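Local coordinates for protein RIF2 (Saccharomyces cerevisiae, PDB 4BJ1) that takes part in telomere length regulation and transcriptional silencing, and interacts with RIF1 and with the C-terminus of RAP1, at residues 168-179 with 200-211; 78-87 with 128-139. One frame throughout, in Å; residues are numbered along the deposited sequence.

Contact 1 (168-179 with 200-211)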
loop_
_atom_site.group_PDB
_atom_site.type_symbol
_atom_site.label_atom_id
_atom_site.label_comp_id
_atom_site.label_asym_id
_atom_site.label_seq_id
_atom_site.Cartn_x
_atom_site.Cartn_y
_atom_site.Cartn_z
ATOM N N LEU A 168 -21.334 27.388 14.470
ATOM C CA LEU A 168 -21.292 26.253 15.392
ATOM C C LEU A 168 -22.690 25.834 15.822
ATOM O O LEU A 168 -22.955 24.632 15.890
ATOM C CB LEU A 168 -20.415 26.581 16.626
ATOM C CG LEU A 168 -20.326 25.559 17.793
ATOM C CD1 LEU A 168 -19.936 24.163 17.312
ATOM C CD2 LEU A 168 -19.328 26.018 18.846
ATOM N N THR A 169 -23.578 26.805 16.120
ATOM C CA THR A 169 -24.953 26.527 16.543
ATOM C C THR A 169 -25.739 25.860 15.425
ATOM O O THR A 169 -26.406 24.855 15.673
ATOM C CB THR A 169 -25.638 27.781 17.073
ATOM O OG1 THR A 169 -24.697 28.510 17.862
ATOM C CG2 THR A 169 -26.879 27.448 17.896
ATOM N N GLU A 170 -25.613 26.395 14.194
ATOM C CA GLU A 170 -26.220 25.894 12.961
ATOM C C GLU A 170 -25.869 24.385 12.773
ATOM O O GLU A 170 -26.735 23.603 12.361
ATOM C CB GLU A 170 -25.694 26.739 11.786
ATOM C CG GLU A 170 -26.528 26.691 10.515
ATOM C CD GLU A 170 -26.146 27.689 9.431
ATOM O OE1 GLU A 170 -25.463 28.695 9.739
ATOM O OE2 GLU A 170 -26.512 27.448 8.258
ATOM N N PHE A 171 -24.610 23.993 13.120
ATOM C CA PHE A 171 -24.092 22.629 13.064
ATOM C C PHE A 171 -24.754 21.738 14.098
ATOM O O PHE A 171 -25.228 20.662 13.734
ATOM C CB PHE A 171 -22.544 22.602 13.191
ATOM C CG PHE A 171 -21.860 21.246 13.187
ATOM C CD1 PHE A 171 -22.285 20.231 12.334
ATOM C CD2 PHE A 171 -20.755 21.006 13.992
ATOM C CE1 PHE A 171 -21.644 18.989 12.323
ATOM C CE2 PHE A 171 -20.119 19.760 13.984
ATOM C CZ PHE A 171 -20.557 18.765 13.138
ATOM N N ILE A 172 -24.801 22.186 15.376
ATOM C CA ILE A 172 -25.431 21.447 16.481
ATOM C C ILE A 172 -26.960 21.319 16.252
ATOM O O ILE A 172 -27.590 20.380 16.761
ATOM C CB ILE A 172 -25.052 22.024 17.872
ATOM C CG1 ILE A 172 -23.520 22.090 18.057
ATOM C CG2 ILE A 172 -25.695 21.222 19.011
ATOM C CD1 ILE A 172 -23.084 23.051 19.178
ATOM N N ASN A 173 -27.531 22.230 15.433
ATOM C CA ASN A 173 -28.931 22.202 15.020
ATOM C C ASN A 173 -29.184 21.052 14.009
ATOM O O ASN A 173 -30.147 20.287 14.156
ATOM C CB ASN A 173 -29.349 23.565 14.462
ATOM C CG ASN A 173 -29.491 24.670 15.500
ATOM O OD1 ASN A 173 -29.335 24.474 16.719
ATOM N ND2 ASN A 173 -29.730 25.878 15.020
ATOM N N VAL A 174 -28.279 20.903 13.022
ATOM C CA VAL A 174 -28.330 19.816 12.042
ATOM C C VAL A 174 -28.143 18.504 12.815
ATOM O O VAL A 174 -28.935 17.568 12.645
ATOM C CB VAL A 174 -27.308 19.981 10.889
ATOM C CG1 VAL A 174 -27.289 18.757 9.980
ATOM C CG2 VAL A 174 -27.608 21.223 10.068
ATOM N N LEU A 175 -27.165 18.473 13.729
ATOM C CA LEU A 175 -26.920 17.266 14.505
ATOM C C LEU A 175 -28.132 16.843 15.340
ATOM O O LEU A 175 -28.461 15.659 15.323
ATOM C CB LEU A 175 -25.643 17.354 15.359
ATOM C CG LEU A 175 -24.311 17.455 14.637
ATOM C CD1 LEU A 175 -23.209 17.573 15.619
ATOM C CD2 LEU A 175 -24.058 16.274 13.751
ATOM N N SER A 176 -28.832 17.795 15.999
ATOM C CA SER A 176 -30.016 17.445 16.793
ATOM C C SER A 176 -31.176 16.935 15.911
ATOM O O SER A 176 -31.937 16.087 16.363
ATOM C CB SER A 176 -30.442 18.578 17.732
ATOM O OG SER A 176 -31.104 19.644 17.072
ATOM N N VAL A 177 -31.268 17.385 14.650
ATOM C CA VAL A 177 -32.305 16.900 13.730
ATOM C C VAL A 177 -32.010 15.469 13.252
ATOM O O VAL A 177 -32.945 14.690 13.081
ATOM C CB VAL A 177 -32.555 17.885 12.570
ATOM C CG1 VAL A 177 -33.379 17.251 11.453
ATOM C CG2 VAL A 177 -33.230 19.147 13.092
ATOM N N LEU A 178 -30.717 15.116 13.063
ATOM C CA LEU A 178 -30.315 13.771 12.634
ATOM C C LEU A 178 -30.477 12.756 13.779
ATOM O O LEU A 178 -30.652 11.547 13.543
ATOM C CB LEU A 178 -28.886 13.757 12.076
ATOM C CG LEU A 178 -28.545 14.689 10.890
ATOM C CD1 LEU A 178 -27.097 14.480 10.446
ATOM C CD2 LEU A 178 -29.477 14.481 9.713
ATOM N N GLU A 179 -30.439 13.275 15.021
ATOM C CA GLU A 179 -30.619 12.527 16.260
ATOM C C GLU A 179 -32.070 12.036 16.294
ATOM O O GLU A 179 -32.312 10.874 16.601
ATOM C CB GLU A 179 -30.320 13.443 17.465
ATOM C CG GLU A 179 -29.307 12.885 18.450
ATOM C CD GLU A 179 -28.781 13.880 19.470
ATOM O OE1 GLU A 179 -29.588 14.654 20.040
ATOM O OE2 GLU A 179 -27.556 13.858 19.726
ATOM N N LEU A 200 -14.531 25.198 23.788
ATOM C CA LEU A 200 -15.888 25.738 23.594
ATOM C C LEU A 200 -16.785 24.766 22.818
ATOM O O LEU A 200 -17.998 24.720 23.040
ATOM C CB LEU A 200 -15.835 27.110 22.878
ATOM C CG LEU A 200 -15.215 27.158 21.464
ATOM C CD1 LEU A 200 -16.245 27.556 20.431
ATOM C CD2 LEU A 200 -14.006 28.087 21.415
ATOM N N LEU A 201 -16.172 24.005 21.900
ATOM C CA LEU A 201 -16.807 23.003 21.052
ATOM C C LEU A 201 -17.367 21.861 21.911
ATOM O O LEU A 201 -18.577 21.640 21.894
ATOM C CB LEU A 201 -15.767 22.481 20.046
ATOM C CG LEU A 201 -16.237 21.476 19.030
ATOM C CD1 LEU A 201 -16.797 22.164 17.817
ATOM C CD2 LEU A 201 -15.105 20.580 18.632
ATOM N N SER A 202 -16.485 21.185 22.696
ATOM C CA SER A 202 -16.789 20.070 23.604
ATOM C C SER A 202 -17.944 20.384 24.552
ATOM O O SER A 202 -18.826 19.543 24.749
ATOM C CB SER A 202 -15.548 19.688 24.408
ATOM O OG SER A 202 -15.782 18.539 25.206
ATOM N N THR A 203 -17.936 21.601 25.118
ATOM C CA THR A 203 -18.961 22.079 26.042
ATOM C C THR A 203 -20.266 22.416 25.319
ATOM O O THR A 203 -21.330 22.212 25.900
ATOM C CB THR A 203 -18.424 23.227 26.899
ATOM O OG1 THR A 203 -17.590 24.063 26.094
ATOM C CG2 THR A 203 -17.637 22.727 28.104
ATOM N N SER A 204 -20.195 22.911 24.062
ATOM C CA SER A 204 -21.389 23.241 23.272
ATOM C C SER A 204 -22.081 21.965 22.761
ATOM O O SER A 204 -23.310 21.885 22.759
ATOM C CB SER A 204 -21.029 24.163 22.111
ATOM O OG SER A 204 -22.130 24.979 21.745
ATOM N N LEU A 205 -21.277 20.965 22.345
ATOM C CA LEU A 205 -21.733 19.664 21.850
ATOM C C LEU A 205 -22.345 18.860 22.998
ATOM O O LEU A 205 -23.367 18.207 22.799
ATOM C CB LEU A 205 -20.563 18.878 21.197
ATOM C CG LEU A 205 -20.260 19.027 19.662
ATOM C CD1 LEU A 205 -21.345 18.452 18.798
ATOM C CD2 LEU A 205 -19.951 20.459 19.238
ATOM N N LYS A 206 -21.749 18.938 24.203
ATOM C CA LYS A 206 -22.260 18.236 25.380
ATOM C C LYS A 206 -23.594 18.831 25.879
ATOM O O LYS A 206 -24.548 18.079 26.111
ATOM C CB LYS A 206 -21.211 18.202 26.506
ATOM N N LYS A 207 -23.661 20.178 25.997
ATOM C CA LYS A 207 -24.822 20.923 26.500
ATOM C C LYS A 207 -26.067 20.877 25.619
ATOM O O LYS A 207 -27.176 20.767 26.152
ATOM C CB LYS A 207 -24.451 22.389 26.785
ATOM N N LYS A 208 -25.895 20.988 24.289
ATOM C CA LYS A 208 -27.014 21.043 23.338
ATOM C C LYS A 208 -27.479 19.675 22.737
ATOM O O LYS A 208 -28.574 19.614 22.170
ATOM C CB LYS A 208 -26.683 22.035 22.205
ATOM C CG LYS A 208 -26.827 23.523 22.560
ATOM C CD LYS A 208 -26.489 24.470 21.378
ATOM C CE LYS A 208 -27.501 24.488 20.241
ATOM N NZ LYS A 208 -28.792 25.122 20.627
ATOM N N LEU A 209 -26.657 18.606 22.831
ATOM C CA LEU A 209 -27.006 17.296 22.254
ATOM C C LEU A 209 -27.238 16.179 23.270
ATOM O O LEU A 209 -26.792 16.268 24.426
ATOM C CB LEU A 209 -25.972 16.831 21.210
ATOM C CG LEU A 209 -25.816 17.642 19.929
ATOM C CD1 LEU A 209 -24.738 17.046 19.062
ATOM C CD2 LEU A 209 -27.102 17.702 19.134
ATOM N N ASN A 210 -27.924 15.109 22.807
ATOM C CA ASN A 210 -28.252 13.931 23.604
ATOM C C ASN A 210 -27.260 12.796 23.389
ATOM O O ASN A 210 -27.225 11.848 24.171
ATOM C CB ASN A 210 -29.706 13.506 23.378
ATOM C CG ASN A 210 -30.700 14.422 24.079
ATOM O OD1 ASN A 210 -31.600 14.998 23.454
ATOM N ND2 ASN A 210 -30.549 14.610 25.392
ATOM N N THR A 211 -26.414 12.928 22.364
ATOM C CA THR A 211 -25.370 11.960 22.056
ATOM C C THR A 211 -24.166 12.282 22.925
ATOM O O THR A 211 -23.672 13.412 22.896
ATOM C CB THR A 211 -25.097 11.949 20.550
ATOM O OG1 THR A 211 -26.110 11.164 19.919
ATOM C CG2 THR A 211 -23.719 11.425 20.196
#

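Contact 2 (78-87 with 128-139)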
loop_
_atom_site.group_PDB
_atom_site.type_symbol
_atom_site.label_atom_id
_atom_site.label_comp_id
_atom_site.label_asym_id
_atom_site.label_seq_id
_atom_site.Cartn_x
_atom_site.Cartn_y
_atom_site.Cartn_z
ATOM N N ASN A 78 -25.037 3.159 3.227
ATOM C CA ASN A 78 -24.510 4.380 2.608
ATOM C C ASN A 78 -23.799 5.312 3.609
ATOM O O ASN A 78 -24.315 5.590 4.694
ATOM C CB ASN A 78 -25.584 5.113 1.843
ATOM C CG ASN A 78 -25.088 6.333 1.137
ATOM O OD1 ASN A 78 -25.127 7.446 1.675
ATOM N ND2 ASN A 78 -24.679 6.159 -0.111
ATOM N N VAL A 79 -22.575 5.742 3.249
ATOM C CA VAL A 79 -21.714 6.624 4.042
ATOM C C VAL A 79 -21.487 7.872 3.205
ATOM O O VAL A 79 -21.217 7.759 2.017
ATOM C CB VAL A 79 -20.386 5.949 4.477
ATOM C CG1 VAL A 79 -19.564 6.881 5.349
ATOM C CG2 VAL A 79 -20.634 4.629 5.207
ATOM N N VAL A 80 -21.699 9.052 3.813
ATOM C CA VAL A 80 -21.553 10.399 3.243
ATOM C C VAL A 80 -20.494 11.110 4.088
ATOM O O VAL A 80 -20.378 10.830 5.284
ATOM C CB VAL A 80 -22.917 11.155 3.211
ATOM C CG1 VAL A 80 -22.762 12.672 3.296
ATOM C CG2 VAL A 80 -23.719 10.774 1.977
ATOM N N ILE A 81 -19.690 11.977 3.454
ATOM C CA ILE A 81 -18.636 12.710 4.130
ATOM C C ILE A 81 -18.891 14.192 4.019
ATOM O O ILE A 81 -19.135 14.702 2.918
ATOM C CB ILE A 81 -17.234 12.363 3.556
ATOM C CG1 ILE A 81 -17.060 10.814 3.241
ATOM C CG2 ILE A 81 -16.104 12.922 4.448
ATOM C CD1 ILE A 81 -17.183 9.725 4.403
ATOM N N ILE A 82 -18.806 14.891 5.161
ATOM C CA ILE A 82 -18.925 16.338 5.222
ATOM C C ILE A 82 -17.732 16.860 5.998
ATOM O O ILE A 82 -17.475 16.410 7.112
ATOM C CB ILE A 82 -20.311 16.839 5.704
ATOM C CG1 ILE A 82 -21.345 16.703 4.563
ATOM C CG2 ILE A 82 -20.243 18.297 6.151
ATOM C CD1 ILE A 82 -22.623 16.168 4.937
ATOM N N GLU A 83 -16.941 17.735 5.350
ATOM C CA GLU A 83 -15.760 18.336 5.949
ATOM C C GLU A 83 -16.188 19.684 6.519
ATOM O O GLU A 83 -16.547 20.604 5.772
ATOM C CB GLU A 83 -14.658 18.468 4.910
ATOM C CG GLU A 83 -14.160 17.131 4.391
ATOM C CD GLU A 83 -13.255 17.282 3.187
ATOM O OE1 GLU A 83 -13.782 17.474 2.066
ATOM O OE2 GLU A 83 -12.017 17.262 3.373
ATOM N N MET A 84 -16.224 19.770 7.853
ATOM C CA MET A 84 -16.720 20.930 8.596
ATOM C C MET A 84 -15.715 22.070 8.788
ATOM O O MET A 84 -16.095 23.145 9.267
ATOM C CB MET A 84 -17.285 20.470 9.953
ATOM C CG MET A 84 -18.571 19.676 9.826
ATOM S SD MET A 84 -19.799 20.512 8.804
ATOM C CE MET A 84 -20.186 21.903 9.854
ATOM N N ASN A 85 -14.446 21.835 8.411
ATOM C CA ASN A 85 -13.344 22.792 8.534
ATOM C C ASN A 85 -13.610 24.107 7.846
ATOM O O ASN A 85 -13.562 25.158 8.496
ATOM C CB ASN A 85 -12.066 22.177 8.037
ATOM C CG ASN A 85 -11.547 21.206 9.029
ATOM O OD1 ASN A 85 -10.972 21.609 10.040
ATOM N ND2 ASN A 85 -11.832 19.917 8.809
ATOM N N ASP A 86 -13.944 24.042 6.544
ATOM C CA ASP A 86 -14.242 25.217 5.733
ATOM C C ASP A 86 -15.450 26.008 6.262
ATOM O O ASP A 86 -15.447 27.231 6.183
ATOM C CB ASP A 86 -14.434 24.821 4.258
ATOM C CG ASP A 86 -14.082 25.932 3.282
ATOM O OD1 ASP A 86 -12.890 26.340 3.243
ATOM O OD2 ASP A 86 -14.992 26.385 2.544
ATOM N N TYR A 87 -16.427 25.314 6.867
ATOM C CA TYR A 87 -17.669 25.874 7.400
ATOM C C TYR A 87 -17.566 26.731 8.683
ATOM O O TYR A 87 -18.081 27.851 8.700
ATOM C CB TYR A 87 -18.686 24.740 7.639
ATOM C CG TYR A 87 -20.104 25.245 7.710
ATOM C CD1 TYR A 87 -20.827 25.508 6.552
ATOM C CD2 TYR A 87 -20.708 25.520 8.936
ATOM C CE1 TYR A 87 -22.119 26.021 6.608
ATOM C CE2 TYR A 87 -22.007 26.019 9.006
ATOM C CZ TYR A 87 -22.702 26.274 7.837
ATOM O OH TYR A 87 -23.969 26.780 7.872
ATOM N N ASP A 128 -28.305 26.707 5.409
ATOM C CA ASP A 128 -27.321 26.420 4.354
ATOM C C ASP A 128 -26.725 25.016 4.515
ATOM O O ASP A 128 -26.634 24.262 3.542
ATOM C CB ASP A 128 -26.161 27.455 4.384
ATOM C CG ASP A 128 -26.498 28.887 4.790
ATOM O OD1 ASP A 128 -27.673 29.297 4.621
ATOM O OD2 ASP A 128 -25.574 29.611 5.240
ATOM N N LEU A 129 -26.304 24.696 5.756
ATOM C CA LEU A 129 -25.686 23.438 6.162
ATOM C C LEU A 129 -26.669 22.294 6.002
ATOM O O LEU A 129 -26.372 21.336 5.294
ATOM C CB LEU A 129 -25.203 23.565 7.617
ATOM C CG LEU A 129 -24.441 22.407 8.251
ATOM C CD1 LEU A 129 -23.309 21.903 7.367
ATOM C CD2 LEU A 129 -23.885 22.825 9.558
ATOM N N MET A 130 -27.858 22.434 6.614
ATOM C CA MET A 130 -28.971 21.491 6.564
ATOM C C MET A 130 -29.283 21.102 5.125
ATOM O O MET A 130 -29.410 19.922 4.824
ATOM C CB MET A 130 -30.208 22.119 7.223
ATOM C CG MET A 130 -31.388 21.196 7.312
ATOM S SD MET A 130 -31.218 19.962 8.612
ATOM C CE MET A 130 -31.415 21.026 10.110
ATOM N N MET A 131 -29.379 22.096 4.245
ATOM C CA MET A 131 -29.677 21.933 2.831
ATOM C C MET A 131 -28.642 21.084 2.147
ATOM O O MET A 131 -29.001 20.177 1.391
ATOM C CB MET A 131 -29.763 23.305 2.170
ATOM C CG MET A 131 -31.152 23.837 2.138
ATOM S SD MET A 131 -31.860 23.460 0.531
ATOM C CE MET A 131 -31.318 24.938 -0.409
ATOM N N MET A 132 -27.358 21.361 2.444
ATOM C CA MET A 132 -26.213 20.649 1.894
ATOM C C MET A 132 -26.124 19.209 2.413
ATOM O O MET A 132 -25.908 18.313 1.598
ATOM C CB MET A 132 -24.921 21.433 2.141
ATOM C CG MET A 132 -23.690 20.780 1.544
ATOM S SD MET A 132 -22.602 20.116 2.836
ATOM C CE MET A 132 -21.749 21.677 3.370
ATOM N N VAL A 133 -26.307 18.988 3.750
ATOM C CA VAL A 133 -26.277 17.659 4.384
ATOM C C VAL A 133 -27.354 16.776 3.768
ATOM O O VAL A 133 -27.054 15.664 3.344
ATOM C CB VAL A 133 -26.381 17.691 5.940
ATOM C CG1 VAL A 133 -26.471 16.281 6.524
ATOM C CG2 VAL A 133 -25.210 18.450 6.568
ATOM N N MET A 134 -28.588 17.301 3.675
ATOM C CA MET A 134 -29.750 16.596 3.132
ATOM C C MET A 134 -29.605 16.252 1.668
ATOM O O MET A 134 -30.014 15.166 1.272
ATOM C CB MET A 134 -31.068 17.357 3.395
ATOM C CG MET A 134 -31.414 17.505 4.876
ATOM S SD MET A 134 -31.633 15.933 5.751
ATOM C CE MET A 134 -31.172 16.409 7.315
ATOM N N ARG A 135 -29.015 17.157 0.868
ATOM C CA ARG A 135 -28.799 16.937 -0.567
ATOM C C ARG A 135 -27.948 15.686 -0.782
ATOM O O ARG A 135 -28.285 14.846 -1.629
ATOM C CB ARG A 135 -28.118 18.158 -1.206
ATOM N N LYS A 136 -26.871 15.554 0.036
ATOM C CA LYS A 136 -25.930 14.442 0.029
ATOM C C LYS A 136 -26.645 13.173 0.446
ATOM O O LYS A 136 -26.643 12.217 -0.324
ATOM C CB LYS A 136 -24.739 14.737 0.949
ATOM C CG LYS A 136 -23.761 15.750 0.367
ATOM C CD LYS A 136 -22.398 15.631 0.993
ATOM C CE LYS A 136 -21.344 16.214 0.099
ATOM N NZ LYS A 136 -20.010 16.203 0.757
ATOM N N ILE A 137 -27.337 13.208 1.617
ATOM C CA ILE A 137 -28.114 12.114 2.215
ATOM C C ILE A 137 -29.257 11.661 1.327
ATOM O O ILE A 137 -29.681 10.521 1.452
ATOM C CB ILE A 137 -28.602 12.500 3.638
ATOM C CG1 ILE A 137 -27.491 12.393 4.682
ATOM C CG2 ILE A 137 -29.820 11.714 4.089
ATOM C CD1 ILE A 137 -27.963 12.938 6.061
ATOM N N ASN A 138 -29.736 12.506 0.413
ATOM C CA ASN A 138 -30.843 12.107 -0.455
ATOM C C ASN A 138 -30.469 11.096 -1.561
ATOM O O ASN A 138 -31.282 10.839 -2.450
ATOM C CB ASN A 138 -31.557 13.311 -1.043
ATOM C CG ASN A 138 -33.042 13.194 -0.847
ATOM O OD1 ASN A 138 -33.580 13.621 0.175
ATOM N ND2 ASN A 138 -33.720 12.534 -1.778
ATOM N N ASN A 139 -29.274 10.485 -1.480
ATOM C CA ASN A 139 -28.837 9.454 -2.425
ATOM C C ASN A 139 -29.766 8.236 -2.255
ATOM O O ASN A 139 -29.853 7.677 -1.161
ATOM C CB ASN A 139 -27.367 9.087 -2.198
ATOM C CG ASN A 139 -27.024 8.653 -0.784
ATOM O OD1 ASN A 139 -27.333 7.539 -0.361
ATOM N ND2 ASN A 139 -26.371 9.513 -0.014
#

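Contact 1 (168-179 with 200-211)
Leu-168 sits as a knob in a hole made by Leu-200, Leu-201, Ser-204 and Leu-205: CD1 meets Leu-201 CD1 at 3.8 Å, while CD2 rests against Leu-200 CD1. Helices 168-179 and 200-208, neighbours in the AAA+ (P-loop NTPase-like) core, run in the same general direction, their segment axes 37° apart. One turn on, Ile-172 CD1 lies over Ser-204, whose short side chain admits the methyl, and its CG2 branch, trans to the backbone N, packs on Lys-208 CB and Leu-209 CG. Lys-208, bent near its end, crosses the Thr-169 side chain at about a right angle and lays CE on Thr-169 CG2. Deeper in, Leu-175 CD1 touches Leu-205 CD1 and Leu-209 CD1; Leu-175 also packs on strand 184-192 of the parallel sheet, the other two on strand 48-53. Leu-209 CD2 packs on CB and backbone N of Ser-176, whose OG is taken up by Asn-173 O (3.1 Å).

Beyond the end of helix 200-208, Asn-210 N reaches Glu-179 OE1 from the syn side (3.3 Å), tilted 25° out of the carboxylate plane; Thr-211 OG1 meets Glu-179 OE2 from above that plane (3.1 Å), and Thr-211 N adds a weak bond to the same oxygen. Leucine and isoleucine branches thus make up the buried middle, with serines and a lysine stem around them, and one carboxylate gathers the departing chain's donors, which would probably favour its charged form.

Contact 2 (78-87 with 128-139)
From Asn-78 beside Asn-139 to Ile-82 beside Val-133, strand 78-83 runs roughly antiparallel to helix 128-137, the segment axes 152° apart in direction and 9.1 Å apart at closest approach. Alternate strand residues face the helix. Ile-82 CD1 meets Val-133 CG2 at 3.8 Å, the two side chains crossing at about a right angle, while the Ile-82 and Met-132 side chains slide past each other in opposite directions, CG1 beside SD. Val-80 CG1 lies against CB and CD of Lys-136, a residue suited to its place because a long aliphatic stem can line the apolar strand and still deliver a charge. Extended beyond CG, that stem brings NZ to Ile-81 O (2.8 Å), nearly along the C=O axis.

This is the start of a beta-alpha-beta crossover in the AAA+ core: helix 128-137 packs on the sheet between parallel neighbours 78-83 and 145-153. Strand 78-83 is outermost within the chain, and Val-80 and Ile-82 bond through their backbones to 145-153.

Where the chain leaves the strand, the Tyr-87 ring has Leu-129 over one face, CD1 above its centre and CD2 making an off-centre CH-pi contact, 4.2 Å from the centroid. The bent Met-84 brings CE tip to tip against Leu-129 CD2. At the other end, with CG set between its backbone N and carbonyl carbon (chi1 55°), Asn-139 turns ND2 back to Lys-136 O (2.7 Å) and, weakly, to Asn-78 OD1 (2.9 Å), which also has a weak bond with His-145 ND1. The two asparagines come from opposite directions, amide planes 41° apart. A leucine in place of Asn-139 would probably leave the Lys-136 carbonyl without its side-chain donor and the Asn-78 amide freer to turn.

In the fold
Both contacts lie on the same side of the chain's centre, their own centres about 16 Å apart, and both are partly buried, with aliphatic centres and polar margins. Contact 1 joins two helices; contact 2 lays a helix on an edge strand. Polar groups hold the chain after a helix in each, a carboxylate in contact 1 and an amide in contact 2. The second subunit reaches contact 2 alone, bonding Glu-83 through the backbone N of its Lys-243. Helix 165-180 joins the two: Glu-170 OE1 probably hydrogen-bonds Tyr-87 OH, Phe-171 packs on Leu-129, and Leu-178 touches Met-134, consistent with the three helices packing side by side.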